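Local coordinates for protein putative thiosugar synthase (PDB 4N6F) that probably forms a carbon-sulphur bond on a sugar phosphate in 2-thiosugar biosynthesis, working like the thiazole synthase ThiG with sulphur delivered by a carrier protein, at residues G124-A129 against L147-A152. Sequence-based numbering, arbitrary orientation.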
loop_
_atom_site.group_PDB
_atom_site.type_symbol
_atom_site.label_atom_id
_atom_site.label_comp_id
_atom_site.label_asym_id
_atom_site.label_seq_id
_atom_site.Cartn_x
_atom_site.Cartn_y
_atom_site.Cartn_z
ATOM N N GLY A 124 18.528 25.816 -10.924
ATOM C CA GLY A 124 18.243 25.890 -12.360
ATOM C C GLY A 124 16.770 25.654 -12.689
ATOM O O GLY A 124 16.224 26.282 -13.594
ATOM N N THR A 125 16.129 24.748 -11.951
ATOM C CA THR A 125 14.698 24.468 -12.136
ATOM C C THR A 125 13.859 25.698 -11.799
ATOM O O THR A 125 12.916 26.032 -12.514
ATOM C CB THR A 125 14.255 23.275 -11.259
ATOM O OG1 THR A 125 14.944 22.107 -11.693
ATOM C CG2 THR A 125 12.741 23.033 -11.341
ATOM N N VAL A 126 14.208 26.358 -10.702
ATOM C CA VAL A 126 13.536 27.586 -10.278
ATOM C C VAL A 126 13.685 28.698 -11.316
ATOM O O VAL A 126 12.709 29.377 -11.650
ATOM C CB VAL A 126 14.087 28.098 -8.928
ATOM C CG1 VAL A 126 13.597 29.510 -8.631
ATOM C CG2 VAL A 126 13.680 27.169 -7.799
ATOM N N GLU A 127 14.909 28.903 -11.802
ATOM C CA GLU A 127 15.157 29.904 -12.852
ATOM C C GLU A 127 14.333 29.609 -14.099
ATOM O O GLU A 127 13.672 30.492 -14.637
ATOM C CB GLU A 127 16.640 29.941 -13.237
ATOM C CG GLU A 127 17.577 30.496 -12.175
ATOM C CD GLU A 127 19.041 30.192 -12.479
ATOM O OE1 GLU A 127 19.415 30.140 -13.678
ATOM O OE2 GLU A 127 19.818 29.991 -11.516
ATOM N N ALA A 128 14.374 28.359 -14.553
ATOM C CA ALA A 128 13.590 27.945 -15.726
ATOM C C ALA A 128 12.093 28.153 -15.479
ATOM O O ALA A 128 11.368 28.646 -16.353
ATOM C CB ALA A 128 13.875 26.491 -16.074
ATOM N N ALA A 129 11.638 27.813 -14.275
ATOM C CA ALA A 129 10.214 27.941 -13.944
ATOM C C ALA A 129 9.742 29.382 -14.053
ATOM O O ALA A 129 8.738 29.662 -14.704
ATOM C CB ALA A 129 9.933 27.382 -12.554
ATOM N N LEU A 147 12.480 23.017 1.035
ATOM C CA LEU A 147 11.377 23.887 1.387
ATOM C C LEU A 147 11.463 25.241 0.700
ATOM O O LEU A 147 10.474 25.718 0.132
ATOM C CB LEU A 147 11.366 24.028 2.914
ATOM C CG LEU A 147 10.185 24.637 3.669
ATOM C CD1 LEU A 147 10.452 26.112 3.876
ATOM C CD2 LEU A 147 8.833 24.402 3.010
ATOM N N ALA A 148 12.644 25.853 0.715
ATOM C CA ALA A 148 12.817 27.150 0.066
ATOM C C ALA A 148 12.549 27.054 -1.439
ATOM O O ALA A 148 11.892 27.914 -2.020
ATOM C CB ALA A 148 14.212 27.707 0.331
ATOM N N THR A 149 13.060 26.003 -2.066
ATOM C CA THR A 149 12.803 25.760 -3.482
ATOM C C THR A 149 11.298 25.606 -3.735
ATOM O O THR A 149 10.745 26.223 -4.650
ATOM C CB THR A 149 13.531 24.487 -3.969
ATOM O OG1 THR A 149 14.928 24.581 -3.653
ATOM C CG2 THR A 149 13.361 24.299 -5.480
ATOM N N ALA A 150 10.646 24.791 -2.913
ATOM C CA ALA A 150 9.228 24.517 -3.085
ATOM C C ALA A 150 8.407 25.802 -2.963
ATOM O O ALA A 150 7.493 26.051 -3.760
ATOM C CB ALA A 150 8.767 23.481 -2.071
ATOM N N ARG A 151 8.751 26.627 -1.980
ATOM C CA ARG A 151 8.076 27.904 -1.786
ATOM C C ARG A 151 8.274 28.888 -2.937
ATOM O O ARG A 151 7.339 29.599 -3.322
ATOM C CB ARG A 151 8.516 28.546 -0.468
ATOM C CG ARG A 151 8.032 27.793 0.754
ATOM C CD ARG A 151 8.431 28.514 2.033
ATOM N NE ARG A 151 7.785 27.934 3.210
ATOM C CZ ARG A 151 8.179 28.134 4.466
ATOM N NH1 ARG A 151 9.242 28.888 4.737
ATOM N NH2 ARG A 151 7.527 27.554 5.463
ATOM N N ALA A 152 9.483 28.959 -3.474
ATOM C CA ALA A 152 9.721 29.811 -4.632
ATOM C C ALA A 152 8.877 29.317 -5.812
ATOM O O ALA A 152 8.346 30.116 -6.586
ATOM C CB ALA A 152 11.201 29.808 -4.991
#
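V126 projects from its helix toward the neighbouring one and spreads its two methyls over different residues there. The tighter half is the meeting of V126 CG2 with T149 CG2, 3.7 Å apart, at van der Waals distance. In T149, chi1 of -54° sets OG1 beside the backbone N and leaves CG2 anti to that N, alongside the carbonyl carbon. Threonine thus suits this border: one branch packs as a hydrocarbon, while the hydroxyl hydrogen-bonds to the side chains of D146, just before its own helix, and N122, at the start of the other. The looser half is V126 CG1 against CB of A152, three residues (about one turn) after T149, where 4.4 Å separates the carbons. Alanine adds just a methyl here, and a beta-branched valine is wide enough to touch both residues. V126, T149 and A152 all stay partly exposed, so the outer side of the contact borders solvent, and the two segments together bury 111 Å², a small area. On the inner side, T125 and A129 lie on strand 138-143, and so do T149 and A150. The two are consecutive outer helices of the TIM barrel, 122-134 and 147-156, joined through strand 138-143, on which both pack, with A150 also reaching L183 of helix 177-186.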